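PDB 2YQU: 2-oxoglutarate dehydrogenase E3 component, which probably catalyses the NAD(+)-dependent oxidation of dihydrolipoyl groups on a carrier protein as the FAD-containing E3 component of 2-oxoglutarate dehydrogenase. Local coordinates for residues A17-A20 / A21-M25; V95-L98 / F99-G103; A313-E316 / G317-A320; V331-Q334 / A335-S338; A414-A417 / L418-A422. All blocks are in the same frame, centred on the assembly; numbering follows the deposited sequence.

Contacts 1, 2 and 3 form a layer of helix turns near the FAD-binding Rossmann sheet, with contact 1 in the middle. It touches contact 2 through Ile18 and Ala21, their centres 11 Å apart, and contact 3 through Arg19 and Ile318, centres 12 Å apart. Contact 3 comes nearest the cofactor, the side chain of Ala313 lying about 4 Å from FAD. It is joined to contact 4 by a probable hydrogen bond of 2.6 Å between Glu316 OE2 and Tyr333 OH. Contact 4 in turn rests on contact 5, in the dimerisation domain, with centres 10 Å apart. All five reach the second subunit.

Contact 1: residues A17-A20 / A21-M25; sequences AIRA and AQLGM
The guanidinium of Arg19 has Leu23 CD2 over one face, offset toward the rim, and Gln22 OE1 at its edge, close to its plane. NH1 donates to Gln22 OE1 at 3.0 Å, with an N-H...O angle of 153°. The amide stands nearly upright to the guanidinium, the two planes 81° apart. A bend at chi2 (63°) turns the arginine chain along the helix toward these partners, and Leu23 CD2 comes within 3.7 Å of Arg19 NH2. NE forms a salt bridge with Glu322, and the amide NE2 of Gln22 donates to the carbonyl of Pro452 of the second subunit.

Beyond this pair, helix 11-22 of the beta-alpha-beta unit 2-7, 11-22, 27-31 finishes in a Schellman motif. Gly24 takes positive phi, and Met25 N returns to Ala20 O at 3.0 Å, well aligned, whereas the bond from Leu23 N to that oxygen is weak. The methionine side chain passes alongside, with SD 3.7 Å from Ala20 CB. Both residues also pack on Leu4 of strand 2-7.

Arginine and glutamine thus share one bond while each holds a further partner, so the guanidinium is fixed in rotation. The salt bridge to Glu322 probably offsets its charge, with the guanidinium of Arg326 also close by. Through the glutamine amide, the same small network is carried across the dimer interface.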
loop_
_atom_site.group_PDB
_atom_site.type_symbol
_atom_site.label_atom_id
_atom_site.label_comp_id
_atom_site.label_asym_id
_atom_site.label_seq_id
_atom_site.Cartn_x
_atom_site.Cartn_y
_atom_site.Cartn_z
ATOM N N ALA A 17 -20.639 -15.463 -11.898
ATOM C CA ALA A 17 -22.087 -15.541 -11.700
ATOM C C ALA A 17 -22.687 -14.169 -11.410
ATOM O O ALA A 17 -23.689 -13.808 -12.025
ATOM C CB ALA A 17 -22.438 -16.544 -10.591
ATOM N N ILE A 18 -22.045 -13.387 -10.529
ATOM C CA ILE A 18 -22.508 -12.035 -10.200
ATOM C C ILE A 18 -22.433 -11.128 -11.435
ATOM O O ILE A 18 -23.381 -10.419 -11.737
ATOM C CB ILE A 18 -21.701 -11.416 -9.018
ATOM C CG1 ILE A 18 -21.943 -12.201 -7.726
ATOM C CG2 ILE A 18 -22.061 -9.946 -8.826
ATOM C CD1 ILE A 18 -20.912 -11.917 -6.640
ATOM N N ARG A 19 -21.317 -11.160 -12.159
ATOM C CA ARG A 19 -21.199 -10.365 -13.376
ATOM C C ARG A 19 -22.248 -10.742 -14.420
ATOM O O ARG A 19 -22.832 -9.859 -15.068
ATOM C CB ARG A 19 -19.803 -10.497 -13.981
ATOM C CG ARG A 19 -19.540 -9.545 -15.131
ATOM C CD ARG A 19 -19.577 -8.068 -14.738
ATOM N NE ARG A 19 -19.512 -7.217 -15.923
ATOM C CZ ARG A 19 -20.234 -6.120 -16.132
ATOM N NH1 ARG A 19 -21.136 -5.699 -15.255
ATOM N NH2 ARG A 19 -20.056 -5.436 -17.254
ATOM N N ALA A 20 -22.478 -12.040 -14.580
ATOM C CA ALA A 20 -23.475 -12.546 -15.517
ATOM C C ALA A 20 -24.868 -12.013 -15.168
ATOM O O ALA A 20 -25.607 -11.552 -16.050
ATOM C CB ALA A 20 -23.465 -14.074 -15.538
ATOM N N ALA A 21 -25.205 -12.053 -13.881
ATOM C CA ALA A 21 -26.460 -11.478 -13.401
ATOM C C ALA A 21 -26.545 -9.992 -13.738
ATOM O O ALA A 21 -27.586 -9.518 -14.183
ATOM C CB ALA A 21 -26.616 -11.691 -11.902
ATOM N N GLN A 22 -25.451 -9.260 -13.534
ATOM C CA GLN A 22 -25.393 -7.838 -13.868
ATOM C C GLN A 22 -25.625 -7.586 -15.357
ATOM O O GLN A 22 -26.153 -6.543 -15.739
ATOM C CB GLN A 22 -24.050 -7.235 -13.446
ATOM C CG GLN A 22 -23.875 -7.127 -11.946
ATOM C CD GLN A 22 -22.540 -6.506 -11.542
ATOM O OE1 GLN A 22 -21.645 -6.332 -12.378
ATOM N NE2 GLN A 22 -22.410 -6.171 -10.262
ATOM N N LEU A 23 -25.238 -8.546 -16.189
ATOM C CA LEU A 23 -25.401 -8.435 -17.639
ATOM C C LEU A 23 -26.797 -8.855 -18.098
ATOM O O LEU A 23 -27.136 -8.707 -19.268
ATOM C CB LEU A 23 -24.336 -9.272 -18.356
ATOM C CG LEU A 23 -22.909 -8.744 -18.160
ATOM C CD1 LEU A 23 -21.886 -9.805 -18.538
ATOM C CD2 LEU A 23 -22.688 -7.469 -18.951
ATOM N N GLY A 24 -27.596 -9.371 -17.168
ATOM C CA GLY A 24 -28.981 -9.722 -17.425
ATOM C C GLY A 24 -29.236 -11.196 -17.658
ATOM O O GLY A 24 -30.323 -11.570 -18.084
ATOM N N MET A 25 -28.240 -12.030 -17.391
ATOM C CA MET A 25 -28.368 -13.475 -17.559
ATOM C C MET A 25 -29.116 -14.102 -16.383
ATOM O O MET A 25 -29.023 -13.629 -15.244
ATOM C CB MET A 25 -26.979 -14.128 -17.675
ATOM C CG MET A 25 -26.135 -13.636 -18.848
ATOM S SD MET A 25 -24.614 -14.597 -19.029
ATOM C CE MET A 25 -25.258 -15.974 -19.954
#

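Contact 2: residues V95-L98 / F99-G103; sequences VEFL and FKKNG
Val95 and Phe99 lie side by side one turn apart on helix 77-102, whose C-terminal end closes in a Schellman motif at Gly103, where phi turns positive (71°). The apolar contacts come first: CG1 of Val95 sits over one face of the Phe99 ring, 4.2 Å from CE2. With chi1 of -176° the valine sends this methyl away from its own backbone N and toward the ring. Tyr14 of helix 11-22 and Leu36 pack on both residues, so the pair belongs to the interface between the helix and the Rossmann unit that binds FAD. On another side of the helix, Phe97 and Lys101 also meet, CE2 of the ring lying 4.2 Å from the lysine CD, obliquely to the ring.

The lysine chain runs on from Phe97, and its NZ makes a salt bridge with the C-terminal carboxylate of Leu455 of the second subunit. Leu98 packs on Ile453 of that same chain, so this last turn also lies at the dimer interface.

Backbone bonds run regularly up to Lys101 N, which donates to Phe97 O at 2.9 Å, and a side chain joins in at the end. Leu98 O is gripped twice by Asn102, the two donors reaching it from opposite faces of the carbonyl plane: N at 3.0 Å, and ND2 at 2.8 Å with an N-H...O angle of 158°.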
loop_
_atom_site.group_PDB
_atom_site.type_symbol
_atom_site.label_atom_id
_atom_site.label_comp_id
_atom_site.label_asym_id
_atom_site.label_seq_id
_atom_site.Cartn_x
_atom_site.Cartn_y
_atom_site.Cartn_z
ATOM N N VAL A 95 -20.694 -13.920 0.228
ATOM C CA VAL A 95 -20.978 -14.472 -1.088
ATOM C C VAL A 95 -22.437 -14.924 -1.160
ATOM O O VAL A 95 -23.102 -14.703 -2.169
ATOM C CB VAL A 95 -20.038 -15.636 -1.461
ATOM C CG1 VAL A 95 -20.325 -16.102 -2.872
ATOM C CG2 VAL A 95 -18.580 -15.198 -1.342
ATOM N N GLU A 96 -22.919 -15.551 -0.090
ATOM C CA GLU A 96 -24.326 -15.953 0.011
ATOM C C GLU A 96 -25.231 -14.734 -0.167
ATOM O O GLU A 96 -26.196 -14.778 -0.923
ATOM C CB GLU A 96 -24.616 -16.599 1.371
ATOM C CG GLU A 96 -23.950 -17.948 1.578
ATOM C CD GLU A 96 -24.764 -19.113 1.042
ATOM O OE1 GLU A 96 -25.773 -18.875 0.335
ATOM O OE2 GLU A 96 -24.391 -20.277 1.324
ATOM N N PHE A 97 -24.891 -13.648 0.525
ATOM C CA PHE A 97 -25.645 -12.398 0.457
ATOM C C PHE A 97 -25.713 -11.914 -0.982
ATOM O O PHE A 97 -26.782 -11.575 -1.476
ATOM C CB PHE A 97 -24.986 -11.332 1.360
ATOM C CG PHE A 97 -25.745 -10.030 1.441
ATOM C CD1 PHE A 97 -26.566 -9.754 2.523
ATOM C CD2 PHE A 97 -25.617 -9.069 0.442
ATOM C CE1 PHE A 97 -27.266 -8.551 2.602
ATOM C CE2 PHE A 97 -26.319 -7.863 0.512
ATOM C CZ PHE A 97 -27.137 -7.604 1.592
ATOM N N LEU A 98 -24.569 -11.908 -1.658
ATOM C CA LEU A 98 -24.474 -11.377 -3.011
ATOM C C LEU A 98 -25.194 -12.243 -4.040
ATOM O O LEU A 98 -25.706 -11.724 -5.032
ATOM C CB LEU A 98 -23.008 -11.198 -3.413
ATOM C CG LEU A 98 -22.251 -10.105 -2.656
ATOM C CD1 LEU A 98 -20.765 -10.309 -2.822
ATOM C CD2 LEU A 98 -22.674 -8.732 -3.135
ATOM N N PHE A 99 -25.206 -13.560 -3.827
ATOM C CA PHE A 99 -25.959 -14.465 -4.694
ATOM C C PHE A 99 -27.445 -14.162 -4.567
ATOM O O PHE A 99 -28.144 -14.061 -5.566
ATOM C CB PHE A 99 -25.702 -15.932 -4.333
ATOM C CG PHE A 99 -24.582 -16.581 -5.119
ATOM C CD1 PHE A 99 -24.550 -17.960 -5.273
ATOM C CD2 PHE A 99 -23.551 -15.825 -5.678
ATOM C CE1 PHE A 99 -23.530 -18.577 -5.979
ATOM C CE2 PHE A 99 -22.527 -16.435 -6.394
ATOM C CZ PHE A 99 -22.511 -17.809 -6.544
ATOM N N LYS A 100 -27.922 -14.012 -3.336
ATOM C CA LYS A 100 -29.342 -13.732 -3.111
ATOM C C LYS A 100 -29.700 -12.361 -3.687
ATOM O O LYS A 100 -30.731 -12.199 -4.327
ATOM C CB LYS A 100 -29.666 -13.804 -1.616
ATOM C CG LYS A 100 -31.135 -13.586 -1.252
ATOM C CD LYS A 100 -31.440 -13.991 0.209
ATOM C CE LYS A 100 -32.828 -14.613 0.343
ATOM N NZ LYS A 100 -33.262 -14.769 1.768
ATOM N N LYS A 101 -28.833 -11.374 -3.478
ATOM C CA LYS A 101 -29.074 -10.029 -3.990
ATOM C C LYS A 101 -29.185 -10.003 -5.511
ATOM O O LYS A 101 -30.035 -9.300 -6.066
ATOM C CB LYS A 101 -27.970 -9.069 -3.540
ATOM C CG LYS A 101 -28.061 -7.692 -4.195
ATOM C CD LYS A 101 -27.415 -6.619 -3.339
ATOM C CE LYS A 101 -27.427 -5.278 -4.041
ATOM N NZ LYS A 101 -26.331 -5.176 -5.031
ATOM N N ASN A 102 -28.329 -10.776 -6.175
ATOM C CA ASN A 102 -28.233 -10.779 -7.634
ATOM C C ASN A 102 -29.148 -11.812 -8.305
ATOM O O ASN A 102 -29.137 -11.940 -9.531
ATOM C CB ASN A 102 -26.782 -11.014 -8.064
ATOM C CG ASN A 102 -25.923 -9.766 -7.906
ATOM O OD1 ASN A 102 -25.999 -8.856 -8.729
ATOM N ND2 ASN A 102 -25.124 -9.712 -6.842
ATOM N N GLY A 103 -29.928 -12.537 -7.504
ATOM C CA GLY A 103 -30.917 -13.477 -8.020
ATOM C C GLY A 103 -30.324 -14.723 -8.650
ATOM O O GLY A 103 -30.888 -15.299 -9.584
#

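Contact 3: residues A313-E316 / G317-A320; sequences ASEE and GIAA. With CO3 (carbonate ion), chain C.
A chi1 of 62° sets Ser314 OG between its backbone N and carbonyl carbon, whereas Ile318, one turn on, holds CG1 beside its own N (chi1 -65°) and brings it to 3.3 Å from Ser314 O. The same carbonyl accepts the amide of Ile318 at 3.0 Å. From its position the serine hydroxyl faces a carbonate: OG lies 2.8 Å from O3 of the ion and also close to the carbonyl of His311.

These are successive turns of helix 310-326, which packs along helix 11-22 of the FAD-binding Rossmann unit; Ser314 and Ile318 both touch Val15, while Ile318 also packs on Ile453, and Glu315 on Arg429, of the second subunit. Gly317 N bonds to Ala313 O at 2.9 Å, and the alanine itself touches FAD. Ala320 N continues the pattern by donating to Glu316 O at 2.9 Å.

Glu316 runs out extended from the helix, chi2 178°, to a buried carboxylate held by several partners: OE1 pairs with Lys312 and accepts from Gly301 N, while OE2 meets Arg305 and the hydroxyl of Tyr333.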
loop_
_atom_site.group_PDB
_atom_site.type_symbol
_atom_site.label_atom_id
_atom_site.label_comp_id
_atom_site.label_asym_id
_atom_site.label_seq_id
_atom_site.Cartn_x
_atom_site.Cartn_y
_atom_site.Cartn_z
ATOM N N ALA A 313 -8.472 -16.015 -11.631
ATOM C CA ALA A 313 -9.709 -16.770 -11.858
ATOM C C ALA A 313 -10.900 -15.833 -12.036
ATOM O O ALA A 313 -11.703 -16.022 -12.955
ATOM C CB ALA A 313 -9.975 -17.722 -10.715
ATOM N N SER A 314 -11.019 -14.834 -11.161
ATOM C CA SER A 314 -12.144 -13.910 -11.186
ATOM C C SER A 314 -12.125 -13.049 -12.445
ATOM O O SER A 314 -13.157 -12.820 -13.050
ATOM C CB SER A 314 -12.172 -13.040 -9.923
ATOM O OG SER A 314 -11.001 -12.241 -9.819
ATOM N N GLU A 315 -10.950 -12.579 -12.852
ATOM C CA GLU A 315 -10.864 -11.776 -14.065
ATOM C C GLU A 315 -11.251 -12.582 -15.294
ATOM O O GLU A 315 -11.849 -12.045 -16.223
ATOM C CB GLU A 315 -9.466 -11.176 -14.230
ATOM C CG GLU A 315 -9.155 -10.083 -13.215
ATOM C CD GLU A 315 -9.851 -8.765 -13.505
ATOM O OE1 GLU A 315 -10.981 -8.773 -14.028
ATOM O OE2 GLU A 315 -9.265 -7.705 -13.195
ATOM N N GLU A 316 -10.928 -13.875 -15.281
ATOM C CA GLU A 316 -11.280 -14.771 -16.376
ATOM C C GLU A 316 -12.784 -15.024 -16.372
ATOM O O GLU A 316 -13.397 -15.120 -17.428
ATOM C CB GLU A 316 -10.498 -16.084 -16.286
ATOM C CG GLU A 316 -9.096 -15.976 -16.851
ATOM C CD GLU A 316 -8.280 -17.241 -16.742
ATOM O OE1 GLU A 316 -8.628 -18.127 -15.940
ATOM O OE2 GLU A 316 -7.260 -17.337 -17.454
ATOM N N GLY A 317 -13.367 -15.108 -15.182
ATOM C CA GLY A 317 -14.805 -15.242 -15.026
ATOM C C GLY A 317 -15.537 -14.048 -15.631
ATOM O O GLY A 317 -16.509 -14.224 -16.370
ATOM N N ILE A 318 -15.044 -12.845 -15.346
ATOM C CA ILE A 318 -15.623 -11.613 -15.887
ATOM C C ILE A 318 -15.547 -11.619 -17.415
ATOM O O ILE A 318 -16.548 -11.337 -18.099
ATOM C CB ILE A 318 -14.890 -10.358 -15.323
ATOM C CG1 ILE A 318 -15.103 -10.218 -13.807
ATOM C CG2 ILE A 318 -15.345 -9.089 -16.058
ATOM C CD1 ILE A 318 -16.498 -9.998 -13.377
ATOM N N ALA A 319 -14.367 -11.934 -17.949
ATOM C CA ALA A 319 -14.129 -11.917 -19.397
ATOM C C ALA A 319 -14.960 -12.972 -20.118
ATOM O O ALA A 319 -15.433 -12.737 -21.229
ATOM C CB ALA A 319 -12.648 -12.132 -19.698
ATOM N N ALA A 320 -15.135 -14.127 -19.482
ATOM C CA ALA A 320 -15.889 -15.228 -20.071
ATOM C C ALA A 320 -17.355 -14.851 -20.251
ATOM O O ALA A 320 -17.916 -15.024 -21.332
ATOM C CB ALA A 320 -15.781 -16.473 -19.206
HETATM C C CO3 C . -11.387 -12.000 -6.428
HETATM O O1 CO3 C . -12.571 -11.765 -5.914
HETATM O O2 CO3 C . -10.782 -13.117 -6.165
HETATM O O3 CO3 C . -10.794 -11.137 -7.209
#

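Contact 4: residues V331-Q334 / A335-S338; sequences VDYQ and AIPS
Tyr333 O is approached by two donors: a water at 3.0 Å and, weakly, the amide of Ile336 at 3.4 Å. The same water lies 2.7 Å from Ile336 O, bridging the carbonyls of the two residues, though it cannot serve every acceptor near it at once. A firmer backbone bond joins Ala335 N to Asp332 O at 3.2 Å, the donor standing well above the carbonyl plane. The aspartate side chain also reaches Ala335, with OD2 3.7 Å from its methyl CB, and OD1 takes a weak bond from Gln334 N.

This short 3-10 turn lies in the loop between helix 310-326 and strand 338-340 of the antiparallel sheet in the dimerisation domain. On its apolar side Ile336 keeps CG1 beside its backbone N (chi1 -69°) and sets CD1 against both neighbours, 3.9 Å from each of Val331 CG1 and Tyr333 CD1, which themselves meet. The valine CG1 lies over the centre of the tyrosine ring, 3.7 Å above its plane. At the far end of that ring the hydroxyl is tied to Glu316 and Arg305. Ile336 also touches His311, and both Ala335 and Ile336 pack on Pro431 of the second subunit.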
loop_
_atom_site.group_PDB
_atom_site.type_symbol
_atom_site.label_atom_id
_atom_site.label_comp_id
_atom_site.label_asym_id
_atom_site.label_seq_id
_atom_site.Cartn_x
_atom_site.Cartn_y
_atom_site.Cartn_z
ATOM N N VAL A 331 -8.585 -10.587 -20.895
ATOM C CA VAL A 331 -7.855 -10.467 -19.651
ATOM C C VAL A 331 -6.452 -9.986 -19.976
ATOM O O VAL A 331 -5.803 -10.505 -20.882
ATOM C CB VAL A 331 -7.744 -11.816 -18.924
ATOM C CG1 VAL A 331 -6.910 -11.666 -17.646
ATOM C CG2 VAL A 331 -9.141 -12.358 -18.611
ATOM N N ASP A 332 -5.991 -8.990 -19.236
ATOM C CA ASP A 332 -4.626 -8.531 -19.381
ATOM C C ASP A 332 -3.762 -9.317 -18.419
ATOM O O ASP A 332 -3.607 -8.921 -17.269
ATOM C CB ASP A 332 -4.517 -7.040 -19.093
ATOM C CG ASP A 332 -3.144 -6.502 -19.397
ATOM O OD1 ASP A 332 -2.243 -7.313 -19.726
ATOM O OD2 ASP A 332 -2.876 -5.287 -19.345
ATOM N N TYR A 333 -3.206 -10.429 -18.892
ATOM C CA TYR A 333 -2.379 -11.298 -18.038
ATOM C C TYR A 333 -1.111 -10.601 -17.539
ATOM O O TYR A 333 -0.612 -10.921 -16.463
ATOM C CB TYR A 333 -2.051 -12.613 -18.761
ATOM C CG TYR A 333 -3.295 -13.449 -18.950
ATOM C CD1 TYR A 333 -3.843 -14.153 -17.883
ATOM C CD2 TYR A 333 -3.953 -13.488 -20.170
ATOM C CE1 TYR A 333 -5.007 -14.888 -18.036
ATOM C CE2 TYR A 333 -5.124 -14.232 -20.330
ATOM C CZ TYR A 333 -5.639 -14.920 -19.256
ATOM O OH TYR A 333 -6.797 -15.660 -19.400
ATOM N N GLN A 334 -0.618 -9.631 -18.301
ATOM C CA GLN A 334 0.595 -8.882 -17.924
ATOM C C GLN A 334 0.402 -7.893 -16.768
ATOM O O GLN A 334 1.383 -7.367 -16.222
ATOM C CB GLN A 334 1.129 -8.121 -19.138
ATOM C CG GLN A 334 1.517 -9.017 -20.283
ATOM C CD GLN A 334 2.427 -10.130 -19.839
ATOM O OE1 GLN A 334 3.559 -9.877 -19.416
ATOM N NE2 GLN A 334 1.934 -11.365 -19.899
ATOM N N ALA A 335 -0.848 -7.630 -16.402
ATOM C CA ALA A 335 -1.155 -6.708 -15.314
ATOM C C ALA A 335 -1.608 -7.426 -14.044
ATOM O O ALA A 335 -2.045 -6.780 -13.099
ATOM C CB ALA A 335 -2.208 -5.709 -15.763
ATOM N N ILE A 336 -1.526 -8.761 -14.038
ATOM C CA ILE A 336 -1.950 -9.562 -12.892
ATOM C C ILE A 336 -0.772 -9.781 -11.950
ATOM O O ILE A 336 0.178 -10.486 -12.310
ATOM C CB ILE A 336 -2.506 -10.931 -13.367
ATOM C CG1 ILE A 336 -3.825 -10.715 -14.105
ATOM C CG2 ILE A 336 -2.689 -11.883 -12.183
ATOM C CD1 ILE A 336 -4.439 -12.006 -14.687
ATOM N N PRO A 337 -0.825 -9.207 -10.748
ATOM C CA PRO A 337 0.249 -9.415 -9.771
ATOM C C PRO A 337 0.194 -10.780 -9.111
ATOM O O PRO A 337 -0.882 -11.365 -8.951
ATOM C CB PRO A 337 -0.020 -8.339 -8.727
ATOM C CG PRO A 337 -1.469 -8.122 -8.785
ATOM C CD PRO A 337 -1.869 -8.316 -10.212
ATOM N N SER A 338 1.367 -11.282 -8.750
ATOM C CA SER A 338 1.489 -12.476 -7.934
ATOM C C SER A 338 2.255 -12.065 -6.684
ATOM O O SER A 338 3.336 -11.485 -6.778
ATOM C CB SER A 338 2.214 -13.577 -8.702
ATOM O OG SER A 338 2.371 -14.728 -7.890
HETATM O O HOH W 1 1.607 -10.447 -14.546
#

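Contact 5: residues A414-A417 / L418-A422; sequences AALA and LFFKA
Leu416 lies over one face of the Phe420 ring, its CD1 making a CH-pi contact 4.0 Å from the centroid and 26° off the ring normal. This methyl is displaced toward the rim and comes closest to CZ, at 3.6 Å, while CG and CD2 of the leucine approach the CE2 side. A second apolar contact joins the methyls of Ala417 and Ala422, CB to CB 3.8 Å apart.

The torsions and the backbone place these groups. With CG anti to its N (chi1 -171°), Leu416 leans its branch along the helix onto the ring one turn on; Phe420, with CG beside its own N, brings its ring back to meet it. The amide of Phe420 donates to Leu416 O at 2.9 Å, tying the backbones of the CH-pi pair. One residue further, Lys421 takes positive phi in a Schellman motif, and Ala422 N reaches back to Ala417 O at 2.9 Å.

Across the dimer interface the Phe420 ring meets Phe420 of the second subunit, their planes about 45° apart, and Ala422 of that chain packs on it as well. Within its own chain, helix 407-419 lies on the antiparallel sheet of the dimerisation domain: Leu418 rests on Val349 of strand 345-350 and on Ile397 of strand 397-404, and Phe419 covers Asp332 and Ala335 in the turn that precedes strand 338-340.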
loop_
_atom_site.group_PDB
_atom_site.type_symbol
_atom_site.label_atom_id
_atom_site.label_comp_id
_atom_site.label_asym_id
_atom_site.label_seq_id
_atom_site.Cartn_x
_atom_site.Cartn_y
_atom_site.Cartn_z
ATOM N N ALA A 414 1.864 -0.584 -9.587
ATOM C CA ALA A 414 2.634 -1.105 -10.712
ATOM C C ALA A 414 1.754 -1.899 -11.663
ATOM O O ALA A 414 1.884 -1.790 -12.888
ATOM C CB ALA A 414 3.774 -1.981 -10.213
ATOM N N ALA A 415 0.856 -2.685 -11.087
ATOM C CA ALA A 415 -0.097 -3.458 -11.863
ATOM C C ALA A 415 -1.004 -2.519 -12.662
ATOM O O ALA A 415 -1.248 -2.764 -13.851
ATOM C CB ALA A 415 -0.899 -4.374 -10.958
ATOM N N LEU A 416 -1.466 -1.443 -12.022
ATOM C CA LEU A 416 -2.265 -0.427 -12.702
ATOM C C LEU A 416 -1.482 0.200 -13.829
ATOM O O LEU A 416 -2.009 0.356 -14.923
ATOM C CB LEU A 416 -2.746 0.668 -11.754
ATOM C CG LEU A 416 -3.759 1.654 -12.362
ATOM C CD1 LEU A 416 -5.045 0.937 -12.750
ATOM C CD2 LEU A 416 -4.055 2.798 -11.414
ATOM N N ALA A 417 -0.226 0.556 -13.567
ATOM C CA ALA A 417 0.605 1.154 -14.602
ATOM C C ALA A 417 0.728 0.225 -15.821
ATOM O O ALA A 417 0.599 0.677 -16.965
ATOM C CB ALA A 417 1.964 1.529 -14.045
ATOM N N LEU A 418 0.923 -1.068 -15.573
ATOM C CA LEU A 418 0.981 -2.071 -16.647
ATOM C C LEU A 418 -0.338 -2.174 -17.415
ATOM O O LEU A 418 -0.332 -2.262 -18.649
ATOM C CB LEU A 418 1.368 -3.438 -16.079
ATOM C CG LEU A 418 2.888 -3.589 -16.013
ATOM C CD1 LEU A 418 3.325 -4.520 -14.906
ATOM C CD2 LEU A 418 3.419 -4.075 -17.355
ATOM N N PHE A 419 -1.451 -2.143 -16.685
ATOM C CA PHE A 419 -2.795 -2.148 -17.275
ATOM C C PHE A 419 -2.994 -0.929 -18.171
ATOM O O PHE A 419 -3.622 -1.031 -19.215
ATOM C CB PHE A 419 -3.873 -2.173 -16.179
ATOM C CG PHE A 419 -5.265 -2.409 -16.693
ATOM C CD1 PHE A 419 -5.602 -3.618 -17.281
ATOM C CD2 PHE A 419 -6.246 -1.428 -16.569
ATOM C CE1 PHE A 419 -6.888 -3.848 -17.740
ATOM C CE2 PHE A 419 -7.538 -1.658 -17.034
ATOM C CZ PHE A 419 -7.849 -2.867 -17.625
ATOM N N PHE A 420 -2.413 0.205 -17.771
ATOM C CA PHE A 420 -2.490 1.453 -18.540
ATOM C C PHE A 420 -1.422 1.536 -19.635
ATOM O O PHE A 420 -1.329 2.558 -20.315
ATOM C CB PHE A 420 -2.312 2.667 -17.613
ATOM C CG PHE A 420 -3.506 2.979 -16.738
ATOM C CD1 PHE A 420 -4.702 2.281 -16.856
ATOM C CD2 PHE A 420 -3.423 3.987 -15.793
ATOM C CE1 PHE A 420 -5.777 2.584 -16.056
ATOM C CE2 PHE A 420 -4.501 4.285 -14.986
ATOM C CZ PHE A 420 -5.677 3.580 -15.118
ATOM N N LYS A 421 -0.615 0.482 -19.791
ATOM C CA LYS A 421 0.453 0.429 -20.800
ATOM C C LYS A 421 1.415 1.602 -20.622
ATOM O O LYS A 421 1.900 2.196 -21.593
ATOM C CB LYS A 421 -0.133 0.388 -22.219
ATOM C CG LYS A 421 -1.150 -0.743 -22.410
ATOM C CD LYS A 421 -1.484 -0.987 -23.878
ATOM C CE LYS A 421 -2.109 -2.364 -24.097
ATOM N NZ LYS A 421 -3.394 -2.537 -23.372
ATOM N N ALA A 422 1.699 1.890 -19.357
ATOM C CA ALA A 422 2.490 3.052 -18.956
ATOM C C ALA A 422 3.935 2.883 -19.338
ATOM O O ALA A 422 4.445 1.768 -19.395
ATOM C CB ALA A 422 2.403 3.251 -17.453
#